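Local coordinates for pectinesterase (Aspergillus niger, PDB 5C1E), which hydrolyses the methyl esters of pectin, releasing methanol and leaving de-esterified galacturonate residues in the chain, and is probably involved in maceration and soft-rotting of plant tissue, at residues 79-84 / 114-119; 73-78 / 107-112; 157-162 / 177-182. All blocks are in the same frame, centred on the assembly; numbering follows the deposited sequence.

Contact 1: 79-84 / 114-119; sequences TISSPD and EGAQAV
S82 meets Q117 where a bent glutamine chain passes a serine hydroxyl: OG of S82 is turned between its own backbone N and carbonyl carbon (chi1 60°), while Q117 sets CG beside its backbone N and then folds at chi2 (95°). Alongside this bend, S82 OG touches Q117 CB at 3.3 Å and stands 3.6 Å from Q117 OE1. The polar link is made by the backbone, S82 N donating to Q117 O over 2.8 Å. Its N-H...O angle of 159° makes it fairly straight, although the donor is tilted from the carbonyl plane. S82 is the first residue of a short helix, so its N-H has no acceptor within the helix, and the Q117 carbonyl supplies one from across the contact. S81 occupies the N-cap position; its OG receives a weak bond from D84 N at 3.5 Å. Small apolar groups fill in beside this polar link: A116 CB meets S81 CB at 3.9 Å and P83 CD at 4.2 Å, and A118 CB sits 3.5 Å from I80 O. Y112 packs against both S81 and A118. The 79-84 segment continues strand 74-78 into helix 82-85, whereas 114-119 is the loop between strands 107-110 and 121-124 and is tied onward by backbone bonds from A118 to Q139 and from V119 to T93.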
loop_
_atom_site.group_PDB
_atom_site.type_symbol
_atom_site.label_atom_id
_atom_site.label_comp_id
_atom_site.label_asym_id
_atom_site.label_seq_id
_atom_site.Cartn_x
_atom_site.Cartn_y
_atom_site.Cartn_z
ATOM N N THR A 79 17.201 -2.250 4.379
ATOM C CA THR A 79 17.571 -2.595 3.014
ATOM C C THR A 79 17.974 -4.066 2.932
ATOM O O THR A 79 18.938 -4.487 3.573
ATOM C CB THR A 79 18.746 -1.725 2.530
ATOM O OG1 THR A 79 18.341 -0.350 2.493
ATOM C CG2 THR A 79 19.188 -2.130 1.148
ATOM N N ILE A 80 17.203 -4.826 2.158
ATOM C CA ILE A 80 17.547 -6.170 1.748
ATOM C C ILE A 80 16.611 -6.615 0.631
ATOM O O ILE A 80 15.453 -6.203 0.598
ATOM C CB ILE A 80 17.496 -7.169 2.936
ATOM C CG1 ILE A 80 18.128 -8.508 2.562
ATOM C CG2 ILE A 80 16.086 -7.353 3.460
ATOM C CD1 ILE A 80 18.353 -9.405 3.764
ATOM N N SER A 81 17.119 -7.465 -0.268
ATOM C CA SER A 81 16.306 -8.017 -1.365
ATOM C C SER A 81 15.726 -9.381 -0.979
ATOM O O SER A 81 16.197 -10.020 -0.031
ATOM C CB SER A 81 17.170 -8.139 -2.616
ATOM O OG SER A 81 18.163 -9.132 -2.427
ATOM N N SER A 82 14.714 -9.843 -1.712
ATOM C CA SER A 82 14.111 -11.135 -1.383
ATOM C C SER A 82 15.071 -12.322 -1.597
ATOM O O SER A 82 15.050 -13.258 -0.798
ATOM C CB SER A 82 12.778 -11.359 -2.111
ATOM O OG SER A 82 12.922 -11.328 -3.507
ATOM N N PRO A 83 15.925 -12.287 -2.644
ATOM C CA PRO A 83 16.887 -13.380 -2.765
ATOM C C PRO A 83 17.850 -13.480 -1.573
ATOM O O PRO A 83 18.138 -14.585 -1.091
ATOM C CB PRO A 83 17.652 -13.028 -4.051
ATOM C CG PRO A 83 16.685 -12.216 -4.850
ATOM C CD PRO A 83 15.985 -11.391 -3.812
ATOM N N ASP A 84 18.331 -12.339 -1.090
ATOM C CA ASP A 84 19.214 -12.323 0.073
ATOM C C ASP A 84 18.476 -12.668 1.358
ATOM O O ASP A 84 19.009 -13.383 2.185
ATOM C CB ASP A 84 19.936 -10.986 0.206
ATOM C CG ASP A 84 20.904 -10.729 -0.937
ATOM O OD1 ASP A 84 21.425 -11.707 -1.528
ATOM O OD2 ASP A 84 21.153 -9.542 -1.254
ATOM N N GLU A 114 16.649 -0.565 -7.523
ATOM C CA GLU A 114 16.365 -1.448 -8.657
ATOM C C GLU A 114 17.343 -2.616 -8.697
ATOM O O GLU A 114 18.517 -2.470 -8.337
ATOM C CB GLU A 114 16.444 -0.709 -10.000
ATOM C CG GLU A 114 16.133 -1.624 -11.195
ATOM C CD GLU A 114 16.040 -0.894 -12.522
ATOM O OE1 GLU A 114 15.352 -1.416 -13.431
ATOM O OE2 GLU A 114 16.663 0.191 -12.662
ATOM N N GLY A 115 16.839 -3.765 -9.146
ATOM C CA GLY A 115 17.664 -4.916 -9.461
ATOM C C GLY A 115 17.142 -6.239 -8.926
ATOM O O GLY A 115 17.555 -7.289 -9.402
ATOM N N ALA A 116 16.261 -6.181 -7.930
ATOM C CA ALA A 116 15.634 -7.361 -7.345
ATOM C C ALA A 116 14.436 -6.940 -6.516
ATOM O O ALA A 116 14.304 -5.776 -6.170
ATOM C CB ALA A 116 16.615 -8.127 -6.458
ATOM N N GLN A 117 13.592 -7.910 -6.186
ATOM C CA GLN A 117 12.422 -7.660 -5.378
ATOM C C GLN A 117 12.871 -7.249 -3.986
ATOM O O GLN A 117 13.763 -7.859 -3.438
ATOM C CB GLN A 117 11.552 -8.911 -5.274
ATOM C CG GLN A 117 11.115 -9.455 -6.621
ATOM C CD GLN A 117 12.033 -10.552 -7.123
ATOM O OE1 GLN A 117 13.271 -10.459 -7.031
ATOM N NE2 GLN A 117 11.435 -11.589 -7.682
ATOM N N ALA A 118 12.257 -6.207 -3.438
ATOM C CA ALA A 118 12.606 -5.724 -2.114
ATOM C C ALA A 118 11.405 -5.017 -1.509
ATOM O O ALA A 118 11.092 -3.888 -1.862
ATOM C CB ALA A 118 13.811 -4.801 -2.174
ATOM N N VAL A 119 10.724 -5.708 -0.610
ATOM C CA VAL A 119 9.449 -5.236 -0.094
ATOM C C VAL A 119 9.620 -4.157 0.974
ATOM O O VAL A 119 10.451 -4.279 1.862
ATOM C CB VAL A 119 8.627 -6.413 0.449
ATOM C CG1 VAL A 119 7.318 -5.972 1.086
ATOM C CG2 VAL A 119 8.334 -7.382 -0.689
#

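Contact 2: 73-78 / 107-112; sequences VVTITH and NVENGY
The carboxylate of E109 has T75 CG2 over one face, 4.0 Å from CD, and T77 OG1 near its plane, where the hydroxyl donates to the anti lone pair of E109 OE1 at 2.6 Å. T77 OG1 lies anti to its backbone N (chi1 -173°) and E109 extends beyond CG, and the two side chains run side by side, pointing the same way. The amide of N107 has V74 O above one face, 3.7 Å from CG; its OD1 bonds to N72 ND2. A water 2.6 Å from T75 OG1 also takes a weak bond from N107 ND2. These groups share the face of T75, T77, N107 and E109, while I76 and V108 are buried on the reverse. The two strands are neighbours in one parallel sheet of the beta-helix, on successive coils, with a 19° angle between their axes. In-register pairing from T75-N107 to H78-N110 is carried by a ladder that includes I76 N to N107 O at 2.8 Å and E109 N to I76 O at 2.9 Å. The rung from H78 N to E109 O is weak. Past the strand end, G111 N donates to H78 O at 3.1 Å, and N110 OD1 accepts from Y112 N at 3.0 Å in an Asx turn; N110 ND2 bonds to I80 O.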
loop_
_atom_site.group_PDB
_atom_site.type_symbol
_atom_site.label_atom_id
_atom_site.label_comp_id
_atom_site.label_asym_id
_atom_site.label_seq_id
_atom_site.Cartn_x
_atom_site.Cartn_y
_atom_site.Cartn_z
ATOM N N VAL A 73 7.362 12.877 9.439
ATOM C CA VAL A 73 8.732 13.027 9.925
ATOM C C VAL A 73 9.253 11.727 10.542
ATOM O O VAL A 73 10.343 11.712 11.124
ATOM C CB VAL A 73 8.866 14.187 10.940
ATOM C CG1 VAL A 73 8.818 15.526 10.216
ATOM C CG2 VAL A 73 7.790 14.110 12.030
ATOM N N VAL A 74 8.490 10.644 10.401
ATOM C CA VAL A 74 8.887 9.324 10.885
ATOM C C VAL A 74 9.120 8.424 9.688
ATOM O O VAL A 74 8.220 8.224 8.870
ATOM C CB VAL A 74 7.838 8.695 11.807
ATOM C CG1 VAL A 74 8.285 7.309 12.253
ATOM C CG2 VAL A 74 7.616 9.583 13.014
ATOM N N THR A 75 10.342 7.917 9.566
ATOM C CA THR A 75 10.676 6.981 8.507
ATOM C C THR A 75 11.202 5.704 9.137
ATOM O O THR A 75 12.090 5.759 9.994
ATOM C CB THR A 75 11.709 7.594 7.541
ATOM O OG1 THR A 75 11.111 8.704 6.867
ATOM C CG2 THR A 75 12.135 6.584 6.486
ATOM N N ILE A 76 10.633 4.570 8.730
ATOM C CA ILE A 76 11.158 3.248 9.050
ATOM C C ILE A 76 11.865 2.720 7.811
ATOM O O ILE A 76 11.252 2.594 6.736
ATOM C CB ILE A 76 10.048 2.261 9.466
ATOM C CG1 ILE A 76 9.165 2.901 10.535
ATOM C CG2 ILE A 76 10.661 0.950 9.977
ATOM C CD1 ILE A 76 8.010 2.056 10.983
ATOM N N THR A 77 13.145 2.394 7.950
ATOM C CA THR A 77 13.916 1.982 6.802
ATOM C C THR A 77 14.794 0.771 7.091
ATOM O O THR A 77 15.337 0.626 8.175
ATOM C CB THR A 77 14.797 3.133 6.257
ATOM O OG1 THR A 77 15.418 2.724 5.032
ATOM C CG2 THR A 77 15.844 3.542 7.251
ATOM N N HIS A 78 14.922 -0.069 6.066
ATOM C CA HIS A 78 15.810 -1.222 6.093
ATOM C C HIS A 78 16.077 -1.600 4.638
ATOM O O HIS A 78 15.296 -1.258 3.746
ATOM C CB HIS A 78 15.170 -2.364 6.892
ATOM C CG HIS A 78 16.037 -3.585 7.035
ATOM N ND1 HIS A 78 15.799 -4.749 6.338
ATOM C CD2 HIS A 78 17.101 -3.840 7.834
ATOM C CE1 HIS A 78 16.702 -5.655 6.671
ATOM N NE2 HIS A 78 17.502 -5.129 7.580
ATOM N N ASN A 107 6.268 6.817 7.234
ATOM C CA ASN A 107 6.913 6.406 5.991
ATOM C C ASN A 107 7.625 5.070 6.210
ATOM O O ASN A 107 8.314 4.907 7.212
ATOM C CB ASN A 107 7.968 7.414 5.532
ATOM C CG ASN A 107 7.412 8.803 5.340
ATOM O OD1 ASN A 107 6.208 9.010 5.196
ATOM N ND2 ASN A 107 8.291 9.768 5.360
ATOM N N VAL A 108 7.465 4.153 5.264
ATOM C CA VAL A 108 8.157 2.877 5.262
ATOM C C VAL A 108 8.896 2.705 3.952
ATOM O O VAL A 108 8.320 2.886 2.869
ATOM C CB VAL A 108 7.181 1.675 5.472
ATOM C CG1 VAL A 108 7.938 0.348 5.504
ATOM C CG2 VAL A 108 6.397 1.848 6.762
ATOM N N GLU A 109 10.166 2.325 4.039
ATOM C CA GLU A 109 10.968 2.157 2.847
ATOM C C GLU A 109 11.859 0.937 2.907
ATOM O O GLU A 109 12.263 0.495 3.970
ATOM C CB GLU A 109 11.805 3.402 2.561
ATOM C CG GLU A 109 12.768 3.773 3.656
ATOM C CD GLU A 109 13.732 4.878 3.238
ATOM O OE1 GLU A 109 14.958 4.752 3.503
ATOM O OE2 GLU A 109 13.250 5.867 2.641
ATOM N N ASN A 110 12.102 0.383 1.736
ATOM C CA ASN A 110 13.196 -0.572 1.541
ATOM C C ASN A 110 14.209 0.139 0.641
ATOM O O ASN A 110 13.860 0.557 -0.452
ATOM C CB ASN A 110 12.687 -1.884 0.932
ATOM C CG ASN A 110 13.763 -2.976 0.901
ATOM O OD1 ASN A 110 14.908 -2.717 0.570
ATOM N ND2 ASN A 110 13.390 -4.200 1.247
ATOM N N GLY A 111 15.449 0.294 1.114
ATOM C CA GLY A 111 16.465 1.036 0.378
ATOM C C GLY A 111 17.245 0.258 -0.673
ATOM O O GLY A 111 18.215 0.777 -1.208
ATOM N N TYR A 112 16.809 -0.956 -1.019
ATOM C CA TYR A 112 17.566 -1.780 -1.956
ATOM C C TYR A 112 17.737 -1.108 -3.306
ATOM O O TYR A 112 18.837 -1.099 -3.865
ATOM C CB TYR A 112 16.945 -3.172 -2.148
ATOM C CG TYR A 112 17.856 -4.085 -2.947
ATOM C CD1 TYR A 112 18.910 -4.751 -2.337
ATOM C CD2 TYR A 112 17.692 -4.244 -4.321
ATOM C CE1 TYR A 112 19.775 -5.561 -3.077
ATOM C CE2 TYR A 112 18.556 -5.058 -5.069
ATOM C CZ TYR A 112 19.594 -5.710 -4.437
ATOM O OH TYR A 112 20.453 -6.532 -5.154
HETATM O O HOH W 1 11.469 9.383 4.339
#

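Contact 3: 157-162 / 177-182; sequences EGAVDY and VSNGAG
This contact joins the ends of two adjacent parallel strands of the beta-helix, and the turns beyond them, E157 pairing with V177 and G158 with S178. The evidence is a bond from G158 N to V177 O at 3.1 Å and one from N179 N to G158 O at 2.8 Å, the latter donor lying 50° out of the carbonyl plane. Past the strands, Y162 folds back with CG between its backbone N and carbonyl carbon (chi1 64°). One face of its ring thus lies against G158 C, offset toward the rim, and OH donates to S178 OG at 2.8 Å. S178 OG donates to a water 2.6 Å away, which donates to A159 O and G180 O, linking both turns. Packing is tight where A159 CB meets G180 CA at 3.5 Å. E157 and N179 cross at about a right angle; a second water accepts from N179 ND2 at 3.0 Å and gives a weak bond to E157 OE1, and ND2 also bonds to G137 O. D161, the predicted active-site residue, forms a salt bridge through OD1 with R221. A159 and V160 bond through their backbones to Y138, just after strand 134-136, while Y162 and S178 both pack on I184 of strand 182-187.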
loop_
_atom_site.group_PDB
_atom_site.type_symbol
_atom_site.label_atom_id
_atom_site.label_comp_id
_atom_site.label_asym_id
_atom_site.label_seq_id
_atom_site.Cartn_x
_atom_site.Cartn_y
_atom_site.Cartn_z
ATOM N N GLU A 157 5.080 4.328 -3.927
ATOM C CA GLU A 157 6.083 4.563 -4.968
ATOM C C GLU A 157 6.863 3.320 -5.328
ATOM O O GLU A 157 7.314 2.562 -4.452
ATOM C CB GLU A 157 7.062 5.654 -4.536
ATOM C CG GLU A 157 8.020 6.068 -5.642
ATOM C CD GLU A 157 8.811 7.336 -5.357
ATOM O OE1 GLU A 157 9.531 7.781 -6.269
ATOM O OE2 GLU A 157 8.741 7.881 -4.244
ATOM N N GLY A 158 7.067 3.154 -6.635
ATOM C CA GLY A 158 7.871 2.086 -7.182
ATOM C C GLY A 158 7.792 2.067 -8.694
ATOM O O GLY A 158 7.314 3.021 -9.327
ATOM N N ALA A 159 8.266 0.977 -9.278
ATOM C CA ALA A 159 8.332 0.835 -10.715
ATOM C C ALA A 159 7.758 -0.482 -11.225
ATOM O O ALA A 159 7.033 -0.495 -12.216
ATOM C CB ALA A 159 9.774 0.957 -11.166
ATOM N N VAL A 160 8.132 -1.580 -10.569
ATOM C CA VAL A 160 7.845 -2.909 -11.037
ATOM C C VAL A 160 7.011 -3.697 -10.035
ATOM O O VAL A 160 7.478 -4.021 -8.934
ATOM C CB VAL A 160 9.161 -3.652 -11.334
ATOM C CG1 VAL A 160 8.880 -5.086 -11.779
ATOM C CG2 VAL A 160 9.922 -2.893 -12.402
ATOM N N ASP A 161 5.774 -4.001 -10.432
ATOM C CA ASP A 161 4.843 -4.808 -9.638
ATOM C C ASP A 161 4.775 -4.263 -8.234
ATOM O O ASP A 161 4.867 -5.011 -7.276
ATOM C CB ASP A 161 5.273 -6.282 -9.590
ATOM C CG ASP A 161 5.367 -6.930 -10.954
ATOM O OD1 ASP A 161 4.786 -6.414 -11.949
ATOM O OD2 ASP A 161 6.007 -8.009 -11.026
ATOM N N TYR A 162 4.670 -2.946 -8.105
ATOM C CA TYR A 162 4.850 -2.331 -6.793
ATOM C C TYR A 162 3.627 -2.307 -5.871
ATOM O O TYR A 162 3.762 -1.957 -4.708
ATOM C CB TYR A 162 5.564 -0.982 -6.890
ATOM C CG TYR A 162 4.916 0.175 -7.625
ATOM C CD1 TYR A 162 5.073 0.337 -8.997
ATOM C CD2 TYR A 162 4.239 1.158 -6.929
ATOM C CE1 TYR A 162 4.546 1.417 -9.658
ATOM C CE2 TYR A 162 3.705 2.256 -7.579
ATOM C CZ TYR A 162 3.867 2.394 -8.931
ATOM O OH TYR A 162 3.344 3.494 -9.563
ATOM N N VAL A 177 2.924 6.662 -7.455
ATOM C CA VAL A 177 4.051 7.362 -8.067
ATOM C C VAL A 177 5.044 6.368 -8.655
ATOM O O VAL A 177 5.680 5.630 -7.918
ATOM C CB VAL A 177 4.767 8.246 -7.032
ATOM C CG1 VAL A 177 5.886 9.061 -7.684
ATOM C CG2 VAL A 177 3.764 9.171 -6.333
ATOM N N SER A 178 5.182 6.347 -9.978
ATOM C CA SER A 178 6.141 5.454 -10.633
ATOM C C SER A 178 7.524 6.100 -10.745
ATOM O O SER A 178 7.650 7.227 -11.263
ATOM C CB SER A 178 5.664 5.042 -12.045
ATOM O OG SER A 178 4.670 4.033 -12.012
ATOM N N ASN A 179 8.561 5.387 -10.290
ATOM C CA ASN A 179 9.956 5.862 -10.391
ATOM C C ASN A 179 10.790 5.070 -11.406
ATOM O O ASN A 179 12.029 5.145 -11.408
ATOM C CB ASN A 179 10.660 5.887 -9.023
ATOM C CG ASN A 179 10.652 4.546 -8.329
ATOM O OD1 ASN A 179 10.198 3.555 -8.894
ATOM N ND2 ASN A 179 11.151 4.508 -7.103
ATOM N N GLY A 180 10.105 4.324 -12.263
ATOM C CA GLY A 180 10.738 3.512 -13.301
ATOM C C GLY A 180 9.666 2.868 -14.162
ATOM O O GLY A 180 8.487 2.906 -13.816
ATOM N N ALA A 181 10.067 2.302 -15.290
ATOM C CA ALA A 181 9.141 1.642 -16.195
ATOM C C ALA A 181 8.695 0.278 -15.634
ATOM O O ALA A 181 9.504 -0.486 -15.057
ATOM C CB ALA A 181 9.802 1.458 -17.553
ATOM N N GLY A 182 7.415 -0.043 -15.819
ATOM C CA GLY A 182 6.866 -1.295 -15.316
ATOM C C GLY A 182 5.361 -1.239 -15.134
ATOM O O GLY A 182 4.695 -0.295 -15.588
HETATM O O HOH W 2 12.724 6.773 -5.982
HETATM O O HOH W 3 5.944 1.965 -13.043
#

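Overall arrangement
Contacts 1 and 2 interlock: their segments alternate along the chain, their centres lie 14 Å apart, and N110 ND2 of contact 2 reaches V119 O of contact 1 at 3.0 Å. Contact 3 comes later in the chain and touches neither, its nearest atoms being about 6 Å from contact 1 and about 7 Å from contact 2. It belongs to the same parallel sheet as contact 2, with centres 17 Å apart. Contact 1 approaches the predicted active site, the side chain of Q117 being about 7 Å from that of D161 in contact 3. Both Q117 NE2 and D161 OD2 hydrogen-bond to glycerol, probably from the crystallisation liquor, consistent with a pocket there. Contact 2 lies away from this site.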